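Local coordinates for protein predicted metal-dependent hydrolase of the TIM-barrel fold (Lactobacillus casei, PDB 2QPX) that is of unknown function but probably acts as a metal-dependent hydrolase of the amidohydrolase type, holding two zinc ions in a TIM barrel, at residues 257-262 with 279-284; 267-272 with 301-306; 309-314 with 356-361. All coordinates share one frame; numbering follows the deposited sequence. Where two conformers were deposited one is given.

Interaction 1 of 3, residues 257-262 with 279-284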
loop_
_atom_site.group_PDB
_atom_site.type_symbol
_atom_site.label_atom_id
_atom_site.label_comp_id
_atom_site.label_asym_id
_atom_site.label_seq_id
_atom_site.Cartn_x
_atom_site.Cartn_y
_atom_site.Cartn_z
ATOM N N GLY A 257 8.284 -12.764 -26.079
ATOM C CA GLY A 257 8.313 -11.545 -26.826
ATOM C C GLY A 257 7.069 -10.688 -26.721
ATOM O O GLY A 257 7.010 -9.658 -27.367
ATOM N N LEU A 258 6.069 -11.092 -25.937
ATOM C CA LEU A 258 4.861 -10.275 -25.786
ATOM C C LEU A 258 5.185 -9.028 -24.990
ATOM O O LEU A 258 5.722 -9.112 -23.895
ATOM C CB LEU A 258 3.737 -11.053 -25.084
ATOM C CG LEU A 258 2.377 -10.347 -24.966
ATOM C CD1 LEU A 258 1.731 -10.252 -26.334
ATOM C CD2 LEU A 258 1.475 -11.102 -23.942
ATOM N N LYS A 259 4.855 -7.884 -25.582
ATOM C CA LYS A 259 5.051 -6.596 -24.926
ATOM C C LYS A 259 3.763 -6.201 -24.212
ATOM O O LYS A 259 2.752 -5.944 -24.838
ATOM C CB LYS A 259 5.526 -5.569 -25.960
ATOM C CG LYS A 259 6.941 -5.887 -26.468
ATOM C CD LYS A 259 7.121 -5.577 -27.935
ATOM C CE LYS A 259 8.575 -5.812 -28.310
ATOM N NZ LYS A 259 8.908 -5.320 -29.637
ATOM N N VAL A 260 3.813 -6.243 -22.883
ATOM C CA VAL A 260 2.629 -6.032 -22.047
ATOM C C VAL A 260 2.753 -4.663 -21.385
ATOM O O VAL A 260 3.822 -4.303 -20.861
ATOM C CB VAL A 260 2.522 -7.117 -20.962
ATOM C CG1 VAL A 260 1.374 -6.843 -19.960
ATOM C CG2 VAL A 260 2.386 -8.507 -21.608
ATOM N N VAL A 261 1.662 -3.901 -21.445
ATOM C CA VAL A 261 1.615 -2.558 -20.841
ATOM C C VAL A 261 0.512 -2.478 -19.815
ATOM O O VAL A 261 -0.654 -2.697 -20.124
ATOM C CB VAL A 261 1.467 -1.447 -21.853
ATOM C CG1 VAL A 261 1.755 -0.093 -21.185
ATOM C CG2 VAL A 261 2.398 -1.665 -23.049
ATOM N N LEU A 262 0.902 -2.204 -18.582
ATOM C CA LEU A 262 -0.017 -2.109 -17.445
ATOM C C LEU A 262 -0.479 -0.664 -17.284
ATOM O O LEU A 262 0.330 0.205 -16.916
ATOM C CB LEU A 262 0.639 -2.608 -16.157
ATOM C CG LEU A 262 1.241 -4.011 -16.176
ATOM C CD1 LEU A 262 1.825 -4.365 -14.779
ATOM C CD2 LEU A 262 0.229 -5.084 -16.737
ATOM N N PHE A 279 10.497 -8.674 -15.062
ATOM C CA PHE A 279 10.046 -9.265 -16.315
ATOM C C PHE A 279 10.529 -8.483 -17.519
ATOM O O PHE A 279 10.466 -7.265 -17.506
ATOM C CB PHE A 279 8.490 -9.361 -16.378
ATOM C CG PHE A 279 7.930 -10.458 -15.517
ATOM C CD1 PHE A 279 7.878 -11.758 -15.997
ATOM C CD2 PHE A 279 7.519 -10.210 -14.226
ATOM C CE1 PHE A 279 7.421 -12.797 -15.185
ATOM C CE2 PHE A 279 7.031 -11.229 -13.427
ATOM C CZ PHE A 279 6.987 -12.518 -13.909
ATOM N N PRO A 280 10.904 -9.175 -18.580
ATOM C CA PRO A 280 11.198 -8.490 -19.839
ATOM C C PRO A 280 9.917 -7.965 -20.423
ATOM O O PRO A 280 8.858 -8.485 -20.110
ATOM C CB PRO A 280 11.764 -9.591 -20.731
ATOM C CG PRO A 280 11.184 -10.835 -20.196
ATOM C CD PRO A 280 11.002 -10.649 -18.719
ATOM N N ASN A 281 10.013 -6.931 -21.235
ATOM C CA ASN A 281 8.920 -6.512 -22.121
ATOM C C ASN A 281 7.681 -6.056 -21.343
ATOM O O ASN A 281 6.563 -6.166 -21.831
ATOM C CB ASN A 281 8.557 -7.648 -23.093
ATOM C CG ASN A 281 9.682 -8.017 -24.001
ATOM O OD1 ASN A 281 10.345 -7.145 -24.561
ATOM N ND2 ASN A 281 9.907 -9.313 -24.165
ATOM N N LEU A 282 7.887 -5.557 -20.124
ATOM C CA LEU A 282 6.761 -5.175 -19.256
ATOM C C LEU A 282 6.873 -3.697 -18.916
ATOM O O LEU A 282 7.832 -3.253 -18.283
ATOM C CB LEU A 282 6.705 -6.008 -17.970
ATOM C CG LEU A 282 5.422 -5.855 -17.118
ATOM C CD1 LEU A 282 5.411 -4.585 -16.234
ATOM C CD2 LEU A 282 4.160 -5.909 -17.998
ATOM N N TYR A 283 5.875 -2.955 -19.355
ATOM C CA TYR A 283 5.809 -1.498 -19.245
ATOM C C TYR A 283 4.592 -1.106 -18.436
ATOM O O TYR A 283 3.696 -1.923 -18.237
ATOM C CB TYR A 283 5.745 -0.881 -20.636
ATOM C CG TYR A 283 6.897 -1.283 -21.536
ATOM C CD1 TYR A 283 6.883 -2.485 -22.227
ATOM C CD2 TYR A 283 8.024 -0.458 -21.646
ATOM C CE1 TYR A 283 7.941 -2.884 -23.030
ATOM C CE2 TYR A 283 9.088 -0.828 -22.423
ATOM C CZ TYR A 283 9.041 -2.024 -23.130
ATOM O OH TYR A 283 10.137 -2.387 -23.898
ATOM N N PHE A 284 4.550 0.138 -17.988
ATOM C CA PHE A 284 3.399 0.601 -17.215
ATOM C C PHE A 284 3.286 2.108 -17.248
ATOM O O PHE A 284 4.233 2.803 -17.602
ATOM C CB PHE A 284 3.428 0.051 -15.786
ATOM C CG PHE A 284 4.459 0.656 -14.908
ATOM C CD1 PHE A 284 5.801 0.352 -15.074
ATOM C CD2 PHE A 284 4.110 1.463 -13.849
ATOM C CE1 PHE A 284 6.745 0.885 -14.231
ATOM C CE2 PHE A 284 5.082 1.965 -13.006
ATOM C CZ PHE A 284 6.386 1.670 -13.204
#
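The carbonyl oxygen of Val260 is approached by several groups of the neighbouring strand. Tyr283 N gives it a nearly straight hydrogen bond (2.9 Å, 171° at the hydrogen), the CA-H of Leu282 comes in at 3.5 Å between CA and Val260 O, Leu282 CD2 lies 3.3 Å from the same Val260 O, and the edge of the Tyr283 ring lies beside it, close to the ring plane. Two more backbone bonds hold the strands parallel: Val260 N to Asn281 O at 2.9 Å, and Leu262 N to Tyr283 O at 2.8 Å. Lys259 and Val261 add CA-H contacts to Asn281 O and Tyr283 O.

Side chains alternate between the two faces. Val261 and Tyr283 share one: chi1 of -167° swings the Val261 CG1 methyl to the side opposite its own amide nitrogen, against Tyr283 CB. Val260, Leu262, Leu282 and Phe284 share the other, where the CB atoms of Leu262 and Phe284 are 3.9 Å apart. Leu282 is modelled in two conformers; in the one given, CD2 meets Val260 CG1 (3.5 Å) and CD1 meets Leu262 CD1, the two leucine side chains crossing at about a right angle. At the entry to the strands Asn281, in a positive-phi conformation, turns CB onto Leu258 O (3.3 Å) and passes its amide nitrogen beside Gly257, the glycine closing a Schellman motif. That nitrogen is satisfied by Thr254 O, which ties the turn to the end of the preceding helix.

Strands 260-264 and 282-285 are the two parallel strands of a beta-alpha-beta unit of the barrel. Its helix 269-278 covers the face with Leu262, Leu282 and Phe284, helix 349-367 touches Tyr283, and strands 225-229 and 313-314 carry the sheet on at either side.

Interaction 2 of 3, residues 267-272 with 301-306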
loop_
_atom_site.group_PDB
_atom_site.type_symbol
_atom_site.label_atom_id
_atom_site.label_comp_id
_atom_site.label_asym_id
_atom_site.label_seq_id
_atom_site.Cartn_x
_atom_site.Cartn_y
_atom_site.Cartn_z
ATOM N N PRO A 267 -4.177 1.478 -7.063
ATOM C CA PRO A 267 -3.179 1.701 -6.017
ATOM C C PRO A 267 -1.997 0.746 -6.009
ATOM O O PRO A 267 -1.262 0.738 -5.046
ATOM C CB PRO A 267 -4.017 1.558 -4.733
ATOM C CG PRO A 267 -4.902 0.507 -5.090
ATOM C CD PRO A 267 -5.341 0.784 -6.520
ATOM N N TYR A 268 -1.848 -0.027 -7.100
ATOM C CA TYR A 268 -0.857 -1.108 -7.202
ATOM C C TYR A 268 0.330 -0.725 -8.081
ATOM O O TYR A 268 0.972 -1.563 -8.712
ATOM C CB TYR A 268 -1.519 -2.346 -7.753
ATOM C CG TYR A 268 -2.759 -2.792 -7.028
ATOM C CD1 TYR A 268 -2.697 -3.326 -5.762
ATOM C CD2 TYR A 268 -3.993 -2.722 -7.656
ATOM C CE1 TYR A 268 -3.837 -3.756 -5.103
ATOM C CE2 TYR A 268 -5.167 -3.167 -6.995
ATOM C CZ TYR A 268 -5.066 -3.660 -5.720
ATOM O OH TYR A 268 -6.204 -4.095 -5.058
ATOM N N HIS A 269 0.644 0.560 -8.095
ATOM C CA HIS A 269 1.783 1.068 -8.853
ATOM C C HIS A 269 3.151 0.589 -8.342
ATOM O O HIS A 269 4.039 0.377 -9.172
ATOM C CB HIS A 269 1.688 2.591 -8.972
ATOM C CG HIS A 269 1.504 3.266 -7.663
ATOM N ND1 HIS A 269 0.302 3.261 -6.991
ATOM C CD2 HIS A 269 2.413 3.849 -6.832
ATOM C CE1 HIS A 269 0.475 3.850 -5.813
ATOM N NE2 HIS A 269 1.745 4.236 -5.706
ATOM N N ARG A 270 3.333 0.344 -7.046
ATOM C CA ARG A 270 4.600 -0.241 -6.582
ATOM C C ARG A 270 4.722 -1.669 -7.124
ATOM O O ARG A 270 5.781 -2.133 -7.473
ATOM C CB ARG A 270 4.737 -0.242 -5.052
ATOM C CG ARG A 270 5.151 1.100 -4.443
ATOM C CD ARG A 270 5.293 1.049 -2.895
ATOM N NE ARG A 270 6.045 2.216 -2.368
ATOM C CZ ARG A 270 5.897 2.745 -1.156
ATOM N NH1 ARG A 270 4.934 2.335 -0.339
ATOM N NH2 ARG A 270 6.680 3.737 -0.775
ATOM N N GLU A 271 3.615 -2.376 -7.171
ATOM C CA GLU A 271 3.610 -3.747 -7.670
ATOM C C GLU A 271 3.963 -3.748 -9.151
ATOM O O GLU A 271 4.764 -4.576 -9.600
ATOM C CB GLU A 271 2.258 -4.442 -7.387
ATOM C CG GLU A 271 1.959 -4.791 -5.931
ATOM C CD GLU A 271 1.486 -3.652 -5.060
ATOM O OE1 GLU A 271 1.340 -2.501 -5.493
ATOM O OE2 GLU A 271 1.250 -3.948 -3.858
ATOM N N ALA A 272 3.369 -2.838 -9.921
ATOM C CA ALA A 272 3.647 -2.739 -11.344
ATOM C C ALA A 272 5.116 -2.421 -11.603
ATOM O O ALA A 272 5.716 -3.030 -12.449
ATOM C CB ALA A 272 2.753 -1.655 -11.996
ATOM N N PHE A 301 4.049 8.891 -8.654
ATOM C CA PHE A 301 5.162 8.714 -9.552
ATOM C C PHE A 301 6.392 8.227 -8.792
ATOM O O PHE A 301 7.076 7.266 -9.195
ATOM C CB PHE A 301 5.471 10.007 -10.315
ATOM C CG PHE A 301 6.593 9.849 -11.277
ATOM C CD1 PHE A 301 6.351 9.378 -12.564
ATOM C CD2 PHE A 301 7.891 10.082 -10.892
ATOM C CE1 PHE A 301 7.410 9.152 -13.431
ATOM C CE2 PHE A 301 8.942 9.840 -11.752
ATOM C CZ PHE A 301 8.712 9.394 -13.006
ATOM N N ASN A 302 6.708 8.906 -7.686
ATOM C CA ASN A 302 7.883 8.544 -6.939
ATOM C C ASN A 302 7.817 7.097 -6.459
ATOM O O ASN A 302 8.795 6.359 -6.534
ATOM C CB ASN A 302 8.048 9.449 -5.724
ATOM C CG ASN A 302 8.360 10.889 -6.068
ATOM O OD1 ASN A 302 8.811 11.199 -7.176
ATOM N ND2 ASN A 302 8.133 11.793 -5.088
ATOM N N GLU A 303 6.677 6.711 -5.926
ATOM C CA GLU A 303 6.493 5.350 -5.419
ATOM C C GLU A 303 6.629 4.320 -6.556
ATOM O O GLU A 303 7.272 3.283 -6.392
ATOM C CB GLU A 303 5.131 5.191 -4.734
ATOM C CG GLU A 303 4.981 5.915 -3.405
ATOM C CD GLU A 303 3.531 6.013 -2.928
ATOM O OE1 GLU A 303 2.696 5.166 -3.328
ATOM O OE2 GLU A 303 3.217 6.968 -2.154
ATOM N N ALA A 304 6.059 4.673 -7.705
ATOM C CA ALA A 304 6.048 3.832 -8.903
ATOM C C ALA A 304 7.440 3.480 -9.420
ATOM O O ALA A 304 7.633 2.405 -9.975
ATOM C CB ALA A 304 5.214 4.515 -10.024
ATOM N N VAL A 305 8.394 4.389 -9.260
ATOM C CA VAL A 305 9.748 4.189 -9.787
ATOM C C VAL A 305 10.799 3.797 -8.748
ATOM O O VAL A 305 11.999 3.816 -9.024
ATOM C CB VAL A 305 10.206 5.443 -10.587
ATOM C CG1 VAL A 305 9.287 5.698 -11.785
ATOM C CG2 VAL A 305 10.343 6.696 -9.720
ATOM N N GLU A 306 10.383 3.416 -7.548
ATOM C CA GLU A 306 11.346 2.970 -6.530
ATOM C C GLU A 306 12.208 1.803 -7.009
ATOM O O GLU A 306 13.420 1.777 -6.746
ATOM C CB GLU A 306 10.587 2.622 -5.232
ATOM C CG GLU A 306 10.099 3.848 -4.527
ATOM C CD GLU A 306 9.110 3.598 -3.415
ATOM O OE1 GLU A 306 8.612 2.464 -3.267
ATOM O OE2 GLU A 306 8.818 4.568 -2.652
#
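His269 and Glu303 meet obliquely, the imidazole edge-on to the acid. His269 NE2 donates to Glu303 OE1 at 2.7 Å, and the oxygen lies almost in the ring plane, yet on the carboxylate the nitrogen arrives from the anti side and 34° out of plane; ring and carboxylate are turned modestly against each other. A first torsion of 52° sets the imidazole between the histidine's own backbone N and carbonyl carbon, with its edge facing Glu303 CB and the backbone N of Ala304. Nearer the backbones, the CB atoms of His269 and Ala304 are 4.2 Å apart.

Arg270 takes the other acid side-on. Its chain is extended from CG to NE, and the guanidinium lies nearly coplanar with the Glu306 carboxylate. NH2 reaches Glu306 OE2 at 3.0 Å, straight and in plane on the syn lone pair, while NE meets Glu306 OE1 at 2.7 Å with a more bent approach, 136° at the hydrogen. Glu303 CG lies over one guanidinium face, 3.6 Å above its plane, packing the aliphatic stem of Glu303 against that face, toward its rim.

The charges continue across the trimer. Arg270 NH1 bridges Glu303 of the second subunit, Glu306 also binds Tyr266 and Arg299 of that subunit, and Glu303 OE1 receives Arg270 of the third. With an alanine in place of this arginine, the Glu306 carboxylate is likely to lose its two-nitrogen partner, Glu303 CG its cover, and Glu303 of the second subunit one of its charge partners.

The contact joins the N-terminal turn of helix 269-278 to the C-terminal end of helix 297-304 and the residues just after it, two neighbouring helices packed on the outer side of the barrel's strands; Ala272 and Ala304 both rest on Phe284 of strand 282-285, and Ala304 touches Ile313 of strand 313-314 as well.

Interaction 3 of 3, residues 309-314 with 356-361; sequences PYTRIL and INAICW
Ile359 has the largest share of this contact, wedged between Tyr310 and Ile313. Its CG1 sits 3.3 Å from Tyr310 O and 3.7 Å from Ile313 CG2, the two isoleucines crossing at a slant. The first torsion (chi1 -62°) turns CG1 anti to the carbonyl carbon, and the chain then runs on outstretched, bringing CD1 to the edge of the Tyr310 ring, near its plane, 4.2 Å from that ring's CD1. CG2, on the other branch, lies beside Ile313 O.

The backbones also come close. Ile359 CA points its hydrogen at Ile313 O (3.5 Å, 149°), and Leu314 CA returns the gesture to Ile359 O at 3.6 Å. Leu314 thus meets the segment through its main chain; its side chain bends away to Thr363, Ser364 and Leu367 in later turns of the same helix. Ala358 directs its methyl at the loop and meets Thr311 CG2 at 4.4 Å, a looser touch.

Around this, Tyr310 stacks on Trp355 and its hydroxyl is hydrogen-bonded to His340, while Phe333 and Phe341 pack on Ile359. The contact thus seats the loop leading into strand 313-314, which neighbours strand 282-285 in the parallel sheet, on the long C-terminal helix 349-367, with helix 323-342 packed against both Tyr310 and Ile359.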
loop_
_atom_site.group_PDB
_atom_site.type_symbol
_atom_site.label_atom_id
_atom_site.label_comp_id
_atom_site.label_asym_id
_atom_site.label_seq_id
_atom_site.Cartn_x
_atom_site.Cartn_y
_atom_site.Cartn_z
ATOM N N PRO A 309 12.847 0.181 -13.805
ATOM C CA PRO A 309 13.717 0.943 -14.698
ATOM C C PRO A 309 12.956 2.160 -15.237
ATOM O O PRO A 309 11.785 2.059 -15.576
ATOM C CB PRO A 309 13.993 -0.031 -15.839
ATOM C CG PRO A 309 13.595 -1.384 -15.317
ATOM C CD PRO A 309 12.452 -1.089 -14.421
ATOM N N TYR A 310 13.661 3.271 -15.392
ATOM C CA TYR A 310 13.038 4.473 -15.906
ATOM C C TYR A 310 12.614 4.299 -17.366
ATOM O O TYR A 310 11.735 5.019 -17.841
ATOM C CB TYR A 310 13.990 5.694 -15.750
ATOM C CG TYR A 310 14.098 6.161 -14.319
ATOM C CD1 TYR A 310 13.092 6.916 -13.724
ATOM C CD2 TYR A 310 15.238 5.897 -13.550
ATOM C CE1 TYR A 310 13.182 7.341 -12.384
ATOM C CE2 TYR A 310 15.333 6.314 -12.235
ATOM C CZ TYR A 310 14.327 7.051 -11.648
ATOM O OH TYR A 310 14.431 7.485 -10.353
ATOM N N THR A 311 13.201 3.300 -18.043
ATOM C CA THR A 311 12.874 2.966 -19.409
ATOM C C THR A 311 11.649 2.040 -19.565
ATOM O O THR A 311 11.342 1.602 -20.672
ATOM C CB THR A 311 14.068 2.338 -20.097
ATOM O OG1 THR A 311 14.545 1.241 -19.301
ATOM C CG2 THR A 311 15.175 3.421 -20.318
ATOM N N ARG A 312 10.928 1.794 -18.459
ATOM C CA ARG A 312 9.710 0.972 -18.500
ATOM C C ARG A 312 8.428 1.708 -18.150
ATOM O O ARG A 312 7.339 1.156 -18.344
ATOM C CB ARG A 312 9.856 -0.227 -17.584
ATOM C CG ARG A 312 10.942 -1.253 -18.044
ATOM C CD ARG A 312 10.630 -1.933 -19.371
ATOM N NE ARG A 312 11.544 -3.057 -19.533
ATOM C CZ ARG A 312 11.411 -4.221 -18.904
ATOM N NH1 ARG A 312 10.296 -4.498 -18.225
ATOM N NH2 ARG A 312 12.372 -5.113 -18.986
ATOM N N ILE A 313 8.555 2.926 -17.608
ATOM C CA ILE A 313 7.394 3.742 -17.227
ATOM C C ILE A 313 7.084 4.715 -18.381
ATOM O O ILE A 313 7.984 5.270 -18.999
ATOM C CB ILE A 313 7.513 4.384 -15.792
ATOM C CG1 ILE A 313 6.136 4.895 -15.306
ATOM C CG2 ILE A 313 8.591 5.452 -15.762
ATOM C CD1 ILE A 313 6.071 5.367 -13.817
ATOM N N LEU A 314 5.797 4.875 -18.687
ATOM C CA LEU A 314 5.332 5.650 -19.857
ATOM C C LEU A 314 4.387 6.760 -19.405
ATOM O O LEU A 314 3.686 6.627 -18.413
ATOM C CB LEU A 314 4.524 4.758 -20.823
ATOM C CG LEU A 314 5.159 3.433 -21.260
ATOM C CD1 LEU A 314 4.200 2.623 -22.168
ATOM C CD2 LEU A 314 6.511 3.664 -21.945
ATOM N N ILE A 356 13.760 11.322 -18.841
ATOM C CA ILE A 356 12.536 12.107 -19.080
ATOM C C ILE A 356 12.038 11.910 -20.536
ATOM O O ILE A 356 10.837 11.686 -20.776
ATOM C CB ILE A 356 12.780 13.612 -18.694
ATOM C CG1 ILE A 356 12.861 13.759 -17.182
ATOM C CG2 ILE A 356 11.695 14.522 -19.357
ATOM C CD1 ILE A 356 13.521 15.084 -16.682
ATOM N N ASN A 357 12.949 11.974 -21.504
ATOM C CA ASN A 357 12.597 11.738 -22.875
ATOM C C ASN A 357 11.988 10.314 -23.083
ATOM O O ASN A 357 11.012 10.155 -23.806
ATOM C CB ASN A 357 13.794 11.941 -23.804
ATOM C CG ASN A 357 14.034 13.386 -24.168
ATOM O OD1 ASN A 357 13.096 14.144 -24.384
ATOM N ND2 ASN A 357 15.320 13.754 -24.309
ATOM N N ALA A 358 12.610 9.309 -22.468
ATOM C CA ALA A 358 12.152 7.923 -22.540
ATOM C C ALA A 358 10.695 7.848 -22.097
ATOM O O ALA A 358 9.823 7.312 -22.788
ATOM C CB ALA A 358 13.068 7.045 -21.655
ATOM N N ILE A 359 10.442 8.410 -20.922
ATOM C CA ILE A 359 9.134 8.290 -20.288
ATOM C C ILE A 359 8.031 9.024 -21.082
ATOM O O ILE A 359 6.932 8.495 -21.281
ATOM C CB ILE A 359 9.195 8.810 -18.861
ATOM C CG1 ILE A 359 10.180 7.979 -18.004
ATOM C CG2 ILE A 359 7.814 8.837 -18.202
ATOM C CD1 ILE A 359 10.563 8.603 -16.629
ATOM N N CYS A 360 8.342 10.252 -21.537
ATOM C CA CYS A 360 7.353 11.097 -22.154
ATOM C C CYS A 360 6.952 10.668 -23.583
ATOM O O CYS A 360 5.793 10.830 -23.982
ATOM C CB CYS A 360 7.829 12.561 -22.092
ATOM S SG CYS A 360 7.737 13.247 -20.459
ATOM N N TRP A 361 7.911 10.166 -24.356
ATOM C CA TRP A 361 7.648 9.850 -25.738
ATOM C C TRP A 361 8.494 8.728 -26.349
ATOM O O TRP A 361 8.033 8.017 -27.234
ATOM C CB TRP A 361 7.787 11.114 -26.639
ATOM C CG TRP A 361 9.161 11.710 -26.608
ATOM C CD1 TRP A 361 9.654 12.587 -25.703
ATOM C CD2 TRP A 361 10.236 11.408 -27.513
ATOM N NE1 TRP A 361 10.986 12.857 -25.975
ATOM C CE2 TRP A 361 11.358 12.146 -27.086
ATOM C CE3 TRP A 361 10.354 10.579 -28.638
ATOM C CZ2 TRP A 361 12.593 12.063 -27.729
ATOM C CZ3 TRP A 361 11.598 10.490 -29.275
ATOM C CH2 TRP A 361 12.685 11.228 -28.818
#

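Strand 282-285 and its Phe284 bring the three contacts together. Phe284 O of interaction 1 makes a probable hydrogen bond of 2.8 Å to Leu314 N of interaction 3, while the Phe284 ring brings CZ to 3.5 Å from Ala304 O of interaction 2. Interactions 2 and 3 meet directly where Val305 CG1 lies 3.8 Å from Ile313 CD1. The three centres stand 13 to 15 Å from one another. Interaction 1 runs nearest the metals: the Leu262 side chain is about 10 Å from a zinc ion, against about 13 Å for Leu314 and 14 Å for His269. The side chains of Val261 (interaction 1) and Leu314 (interaction 3) are about 7 and 8 Å from that of the zinc ligand His18. All three also touch the second subunit.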